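Local coordinates for protein SusD homolog (Bacteroides thetaiotaomicron, PDB 3SGH) that probably binds glycans at the cell surface as a SusD-like outer-membrane lipoprotein and hands them on for import, at residues 248-253 against 283-288; 254-259 against 269-274; 289-294 against 383-388. All coordinates share one frame; numbering follows the deposited sequence.

Overall arrangement
All three contacts involve loop segments of the alpha-helical SusD-like fold, on the same side of the chain's centre; interaction 3 joins two loops directly. Interactions 1 and 2 are fully buried and adjoin each other, since strand 249-251 is followed, after the N-cap Asn-252, by helix 253-261: interaction 1 holds the join between strand and helix by backbone hydrogen bonds, and interaction 2 packs the helix by purely apolar and aromatic contacts. Their centres are about 10 Å apart, and Ala-251 touches Phe-271 between them. Interaction 3 is farther out, partly exposed and made chiefly by one amide side chain; Arg-286 of interaction 1, whose NH2 bonds to Pro-439 O, also hydrogen-bonds Asn-385 O through NH1.

Interaction 1 of 3, residues 248-253 against 283-288; sequences EVRANA and VGVRSG
The carbonyl oxygen of Val-285 is gripped twice, by the backbone N-H of Ala-253 and by the hydroxyl OG1 of Thr-51. Ala-253 N lies 2.9 Å from Val-285 O and well above the carbonyl plane, 62° out of it, although the N-H itself points almost straight at the oxygen. A second backbone bond runs the other way, Val-285 N to Ala-251 O at 2.8 Å, and the two bonds bracket Asn-252 in a single beta bridge with Val-285. Gly-284 packs closely against the bridge, its CA 3.4 Å from Ala-251 O; a CB modelled at this position collides with the backbone of Asn-252 and Ala-253. Beside the bridge, CG2 of Val-285 rests 3.8 Å from CB of Arg-250, whose guanidinium turns away to the carbonyl oxygens of Val-249, Ser-244 and Ala-299. With CG anti to the backbone N (chi1 -172°), the amide of Asn-252 is set beside its own carbonyl carbon, on the side where OD1 can cap the following helix at Cys-254 N; OD1 also accepts from a water 2.7 Å away that takes the N-H of Ser-287, while ND2 bonds to Val-50 O. The 283-288 loop thus crosses the chain just where strand 249-251, paired antiparallel with strand 50-52, gives way to helix 253-261.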
# COMPACT_ATOMS: atom_id res chain seq x y z
N GLU A 248 3.26 14.60 -13.31
CA GLU A 248 2.60 13.37 -13.69
C GLU A 248 1.81 12.71 -12.56
O GLU A 248 1.28 11.63 -12.76
CB GLU A 248 3.58 12.40 -14.37
CG GLU A 248 4.07 12.92 -15.74
CD GLU A 248 4.95 11.96 -16.52
OE1 GLU A 248 5.09 10.78 -16.12
OE2 GLU A 248 5.47 12.42 -17.56
N VAL A 249 1.71 13.37 -11.39
CA VAL A 249 0.87 12.90 -10.30
C VAL A 249 0.21 14.04 -9.58
O VAL A 249 0.82 15.09 -9.38
CB VAL A 249 1.67 11.94 -9.34
CG1 VAL A 249 2.72 12.75 -8.52
CG2 VAL A 249 0.71 11.11 -8.46
N ARG A 250 -1.08 13.84 -9.26
CA ARG A 250 -1.85 14.80 -8.49
C ARG A 250 -2.71 14.04 -7.47
O ARG A 250 -2.75 12.82 -7.46
CB ARG A 250 -2.73 15.67 -9.40
CG ARG A 250 -1.98 16.71 -10.25
CD ARG A 250 -1.43 17.83 -9.41
NE ARG A 250 -0.66 18.84 -10.11
CZ ARG A 250 0.67 18.86 -10.30
NH1 ARG A 250 1.42 17.84 -9.92
NH2 ARG A 250 1.24 19.88 -10.91
N ALA A 251 -3.39 14.76 -6.59
CA ALA A 251 -4.32 14.16 -5.66
C ALA A 251 -5.48 13.50 -6.45
O ALA A 251 -5.94 14.01 -7.46
CB ALA A 251 -4.84 15.22 -4.69
N ASN A 252 -5.97 12.39 -5.96
CA ASN A 252 -7.05 11.63 -6.58
C ASN A 252 -8.40 12.15 -6.08
O ASN A 252 -8.60 12.45 -4.89
CB ASN A 252 -6.86 10.14 -6.23
CG ASN A 252 -7.79 9.21 -6.97
OD1 ASN A 252 -9.02 9.38 -6.97
ND2 ASN A 252 -7.23 8.15 -7.54
N ALA A 253 -9.32 12.32 -7.05
CA ALA A 253 -10.68 12.73 -6.80
C ALA A 253 -11.34 12.01 -5.64
O ALA A 253 -12.14 12.57 -4.90
CB ALA A 253 -11.49 12.41 -8.09
N VAL A 283 -9.52 19.95 -4.77
CA VAL A 283 -10.12 19.27 -5.91
C VAL A 283 -9.12 18.28 -6.48
O VAL A 283 -8.02 18.65 -6.98
CB VAL A 283 -10.59 20.25 -7.01
CG1 VAL A 283 -11.21 19.47 -8.17
CG2 VAL A 283 -11.61 21.34 -6.47
N GLY A 284 -9.47 17.00 -6.38
CA GLY A 284 -8.65 15.92 -6.97
C GLY A 284 -8.93 15.70 -8.44
O GLY A 284 -9.87 16.28 -9.01
N VAL A 285 -8.12 14.83 -9.04
CA VAL A 285 -8.22 14.42 -10.44
C VAL A 285 -8.87 13.07 -10.54
O VAL A 285 -8.48 12.14 -9.85
CB VAL A 285 -6.82 14.42 -11.13
CG1 VAL A 285 -6.97 14.01 -12.65
CG2 VAL A 285 -6.15 15.76 -10.95
N ARG A 286 -9.88 12.94 -11.42
CA ARG A 286 -10.50 11.65 -11.65
C ARG A 286 -9.49 10.73 -12.38
O ARG A 286 -9.05 11.05 -13.49
CB ARG A 286 -11.79 11.81 -12.45
CG ARG A 286 -12.54 10.52 -12.69
CD ARG A 286 -13.31 10.03 -11.42
NE ARG A 286 -13.92 8.74 -11.70
CZ ARG A 286 -15.05 8.54 -12.37
NH1 ARG A 286 -15.82 9.53 -12.73
NH2 ARG A 286 -15.44 7.28 -12.63
N SER A 287 -9.21 9.58 -11.77
CA SER A 287 -8.31 8.59 -12.35
C SER A 287 -9.15 7.86 -13.38
O SER A 287 -10.32 7.54 -13.11
CB SER A 287 -7.81 7.64 -11.28
OG SER A 287 -6.90 6.72 -11.83
N GLY A 288 -8.63 7.69 -14.59
CA GLY A 288 -9.42 7.07 -15.62
C GLY A 288 -10.50 8.04 -16.12
O GLY A 288 -11.68 7.68 -16.23
O HOH W 1 -10.57 9.21 -9.16

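Interaction 2 of 3, residues 254-259 against 269-274; sequences CLVSYM and AYFTPQ
Phe-271 presents one face of its ring to Val-256 and part of its rim to Leu-255. Methyl CG2 of Val-256 sits 3.8 Å from the ring centroid and only 15° off the normal, a CH-pi contact, and the two side chains run antiparallel alongside one another. The opposite face is covered from within its own segment by CB of Tyr-270. Leu-255 comes in near the ring plane instead, its CD2 3.7 Å from CZ of Phe-271; having CG anti to the backbone N (chi1 -176°) sends this methyl toward the ring, and the same CD2 lies 4.3 Å from Tyr-270 CD2. This is the packing of helix 253-261 against the end of the short helix 267-270, the two joined by a brief connection in the alpha-helical SusD-like fold, and Phe-271 is the first residue to leave the helical conformation. Met-259, present as selenomethionine, makes Met-aromatic contacts with both rings, each oblique. Its SE lies 3.7 Å from CE2 of Phe-271, and the bend at the last torsion (chi3 76°) brings the terminal methyl against the CD2-CE2 side of Tyr-270, with CE 3.6 Å from CD2; the side chains of Met-259 and Tyr-270 lie roughly perpendicular. The far end of Tyr-270 is anchored by a hydrogen bond from OH to Ile-416 O of helix 403-417, and its ring stacks on Tyr-419. Leu-255 also touches Trp-415 and Ile-416, while Val-256 and Phe-271 both pack on Ala-251 of strand 249-251.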
# COMPACT_ATOMS: atom_id res chain seq x y z
N CYS A 254 -11.05 10.71 -5.54
CA CYS A 254 -11.71 9.85 -4.58
C CYS A 254 -11.38 10.19 -3.10
O CYS A 254 -12.26 10.57 -2.37
CB CYS A 254 -11.35 8.39 -4.89
SG CYS A 254 -12.16 7.20 -3.82
N LEU A 255 -10.10 10.12 -2.71
CA LEU A 255 -9.74 10.48 -1.34
C LEU A 255 -10.14 11.94 -1.02
O LEU A 255 -10.68 12.21 0.06
CB LEU A 255 -8.25 10.30 -1.09
CG LEU A 255 -7.79 10.57 0.35
CD1 LEU A 255 -8.49 9.64 1.34
CD2 LEU A 255 -6.23 10.50 0.44
N VAL A 256 -9.89 12.87 -1.93
CA VAL A 256 -10.20 14.29 -1.69
C VAL A 256 -11.71 14.46 -1.45
O VAL A 256 -12.14 15.16 -0.54
CB VAL A 256 -9.71 15.21 -2.85
CG1 VAL A 256 -10.13 16.65 -2.59
CG2 VAL A 256 -8.14 15.08 -3.02
N SER A 257 -12.53 13.84 -2.28
CA SER A 257 -14.01 13.89 -2.12
C SER A 257 -14.51 13.27 -0.81
O SER A 257 -15.42 13.82 -0.14
CB SER A 257 -14.70 13.21 -3.31
OG SER A 257 -14.47 13.98 -4.47
N TYR A 258 -13.97 12.14 -0.41
CA TYR A 258 -14.36 11.61 0.89
C TYR A 258 -14.04 12.65 2.00
O TYR A 258 -14.87 12.97 2.86
CB TYR A 258 -13.60 10.34 1.22
CG TYR A 258 -14.25 9.00 0.78
CD1 TYR A 258 -14.22 8.56 -0.53
CD2 TYR A 258 -14.85 8.19 1.72
CE1 TYR A 258 -14.76 7.31 -0.88
CE2 TYR A 258 -15.37 6.98 1.39
CZ TYR A 258 -15.35 6.55 0.09
OH TYR A 258 -15.84 5.30 -0.19
N MSE A 259 -12.82 13.18 1.96
CA MSE A 259 -12.37 14.15 2.96
C MSE A 259 -13.08 15.52 2.90
O MSE A 259 -13.31 16.14 3.94
CB MSE A 259 -10.86 14.28 2.85
CG MSE A 259 -10.15 12.98 3.27
SE MSE A 259 -8.24 13.09 3.11
CE MSE A 259 -7.90 14.17 4.71
N ALA A 269 -2.92 19.07 5.55
CA ALA A 269 -1.70 18.28 5.78
C ALA A 269 -1.42 17.28 4.64
O ALA A 269 -0.31 16.75 4.50
CB ALA A 269 -1.80 17.59 7.08
N TYR A 270 -2.45 17.00 3.85
CA TYR A 270 -2.41 15.98 2.79
C TYR A 270 -2.26 16.54 1.38
O TYR A 270 -1.61 15.90 0.55
CB TYR A 270 -3.71 15.17 2.83
CG TYR A 270 -3.80 14.05 3.86
CD1 TYR A 270 -3.09 14.08 5.05
CD2 TYR A 270 -4.66 12.96 3.66
CE1 TYR A 270 -3.21 13.05 5.96
CE2 TYR A 270 -4.80 11.96 4.58
CZ TYR A 270 -4.07 12.00 5.73
OH TYR A 270 -4.20 10.96 6.62
N PHE A 271 -2.85 17.71 1.15
CA PHE A 271 -3.02 18.27 -0.20
C PHE A 271 -2.76 19.79 -0.22
O PHE A 271 -2.87 20.47 0.82
CB PHE A 271 -4.47 18.07 -0.68
CG PHE A 271 -5.03 16.70 -0.48
CD1 PHE A 271 -4.43 15.61 -1.06
CD2 PHE A 271 -6.20 16.53 0.27
CE1 PHE A 271 -4.97 14.35 -0.87
CE2 PHE A 271 -6.74 15.24 0.47
CZ PHE A 271 -6.14 14.18 -0.09
N THR A 272 -2.53 20.34 -1.42
CA THR A 272 -2.60 21.78 -1.64
C THR A 272 -3.94 22.12 -2.26
O THR A 272 -4.48 21.29 -3.00
CB THR A 272 -1.48 22.25 -2.58
OG1 THR A 272 -1.62 21.60 -3.86
CG2 THR A 272 -0.15 21.93 -1.98
N PRO A 273 -4.47 23.29 -1.96
CA PRO A 273 -5.67 23.80 -2.63
C PRO A 273 -5.41 23.94 -4.13
O PRO A 273 -4.29 24.28 -4.53
CB PRO A 273 -5.84 25.20 -2.01
CG PRO A 273 -5.34 25.02 -0.64
CD PRO A 273 -4.13 24.13 -0.79
N GLN A 274 -6.44 23.69 -4.94
CA GLN A 274 -6.36 23.92 -6.38
C GLN A 274 -6.17 25.39 -6.65
O GLN A 274 -6.67 26.23 -5.90
CB GLN A 274 -7.59 23.38 -7.10
CG GLN A 274 -8.90 24.07 -6.80
CD GLN A 274 -9.14 25.32 -7.62
OE1 GLN A 274 -8.58 25.50 -8.74
NE2 GLN A 274 -10.04 26.17 -7.12

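Interaction 3 of 3, residues 289-294 against 383-388; sequences SAEIPE and TGNNYT
Two loops meet here near the surface of the SusD-like fold, one lying between helix 267-270 and strand 314-317, the other between helices 360-364 and 403-417 and containing the 3-10 turn 383-385. The side-chain amide of Asn-385 joins them with both its polar atoms. OD1 accepts the backbone N-H of Ala-290 at 2.7 Å, with the donor in the carbonyl plane, and this oxygen also lies 3.3 Å from CB of Ser-289. On the other branch ND2 donates to Glu-291 OE1 at 3.1 Å, meeting its syn lone pair; OE1 lies near the amide plane, though the carboxylate is turned 64° against the amide. Glu-291 reaches back to the amide because its chain bends at chi2 (-61°), and its other oxygen, OE2, is bonded to Tyr-298 OH. Within the same loop Ser-289 OG donates to Glu-291 O at 2.7 Å, a bond that ties the two residues flanking Ala-290 to each other. The methyl of Ala-290 rests 3.9 Å from Gly-384 O. A leucine in place of Asn-385 would probably leave the Ala-290 N-H and Glu-291 OE1 without these partners and remove the side-chain link between the loops. Since ND2 also donates to Asp-376 OD2, one neutral amide stands between two acidic side chains, which is likely to ease the repulsion between their negative charges.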
# COMPACT_ATOMS: atom_id res chain seq x y z
N SER A 289 -10.09 9.27 -16.41
CA SER A 289 -11.03 10.35 -16.76
C SER A 289 -11.74 10.13 -18.09
O SER A 289 -11.30 9.33 -18.93
CB SER A 289 -10.23 11.67 -16.75
OG SER A 289 -9.01 11.52 -17.44
N ALA A 290 -12.84 10.85 -18.29
CA ALA A 290 -13.61 10.79 -19.52
C ALA A 290 -12.76 11.18 -20.71
O ALA A 290 -12.91 10.62 -21.78
CB ALA A 290 -14.86 11.66 -19.43
N GLU A 291 -11.90 12.17 -20.54
CA GLU A 291 -10.92 12.53 -21.55
C GLU A 291 -9.53 11.91 -21.26
O GLU A 291 -9.18 11.62 -20.10
CB GLU A 291 -10.83 14.05 -21.67
CG GLU A 291 -9.86 14.78 -20.73
CD GLU A 291 -10.16 14.64 -19.22
OE1 GLU A 291 -11.32 14.29 -18.84
OE2 GLU A 291 -9.22 14.96 -18.43
N ILE A 292 -8.75 11.68 -22.31
CA ILE A 292 -7.35 11.16 -22.14
C ILE A 292 -6.63 12.09 -21.16
O ILE A 292 -6.67 13.29 -21.33
CB ILE A 292 -6.61 11.12 -23.51
CG1 ILE A 292 -7.21 10.04 -24.40
CG2 ILE A 292 -5.15 10.91 -23.31
CD1 ILE A 292 -6.87 10.16 -25.88
N PRO A 293 -5.95 11.54 -20.14
CA PRO A 293 -5.32 12.36 -19.11
C PRO A 293 -4.13 13.11 -19.73
O PRO A 293 -3.35 12.50 -20.43
CB PRO A 293 -4.84 11.33 -18.07
CG PRO A 293 -5.58 10.14 -18.31
CD PRO A 293 -5.87 10.12 -19.80
N GLU A 294 -4.06 14.41 -19.49
CA GLU A 294 -3.00 15.31 -19.94
C GLU A 294 -2.37 16.06 -18.77
O GLU A 294 -3.09 16.74 -18.01
CB GLU A 294 -3.52 16.32 -20.95
CG GLU A 294 -3.86 15.73 -22.29
CD GLU A 294 -2.65 15.28 -23.06
OE1 GLU A 294 -1.51 15.64 -22.69
OE2 GLU A 294 -2.86 14.54 -24.05
N THR A 383 -17.40 17.63 -17.01
CA THR A 383 -18.44 17.06 -16.15
C THR A 383 -18.67 15.56 -16.34
O THR A 383 -19.31 14.96 -15.49
CB THR A 383 -19.79 17.79 -16.23
OG1 THR A 383 -20.41 17.52 -17.50
CG2 THR A 383 -19.61 19.29 -15.98
N GLY A 384 -18.13 14.97 -17.39
CA GLY A 384 -18.12 13.52 -17.55
C GLY A 384 -17.22 12.81 -16.53
O GLY A 384 -17.29 11.58 -16.39
N ASN A 385 -16.43 13.60 -15.79
CA ASN A 385 -15.64 13.10 -14.68
C ASN A 385 -16.39 13.09 -13.36
O ASN A 385 -15.90 12.51 -12.39
CB ASN A 385 -14.34 13.91 -14.54
CG ASN A 385 -13.43 13.70 -15.71
OD1 ASN A 385 -13.33 12.58 -16.21
ND2 ASN A 385 -12.75 14.73 -16.12
N ASN A 386 -17.57 13.72 -13.31
CA ASN A 386 -18.29 13.83 -12.06
C ASN A 386 -18.68 12.43 -11.55
O ASN A 386 -18.95 11.53 -12.32
CB ASN A 386 -19.56 14.68 -12.21
CG ASN A 386 -19.29 16.16 -12.48
OD1 ASN A 386 -18.15 16.63 -12.59
ND2 ASN A 386 -20.38 16.91 -12.56
N TYR A 387 -18.72 12.25 -10.23
CA TYR A 387 -18.97 10.94 -9.66
C TYR A 387 -19.76 11.02 -8.35
O TYR A 387 -19.44 11.80 -7.47
CB TYR A 387 -17.66 10.15 -9.51
CG TYR A 387 -17.84 8.65 -9.28
CD1 TYR A 387 -18.07 7.77 -10.34
CD2 TYR A 387 -17.79 8.13 -8.00
CE1 TYR A 387 -18.26 6.41 -10.10
CE2 TYR A 387 -17.96 6.78 -7.77
CZ TYR A 387 -18.20 5.93 -8.81
OH TYR A 387 -18.36 4.61 -8.52
N THR A 388 -20.81 10.20 -8.26
CA THR A 388 -21.60 10.07 -7.04
C THR A 388 -20.94 9.06 -6.11
O THR A 388 -20.74 7.89 -6.46
CB THR A 388 -23.06 9.65 -7.35
OG1 THR A 388 -23.66 10.54 -8.31
CG2 THR A 388 -23.86 9.60 -6.05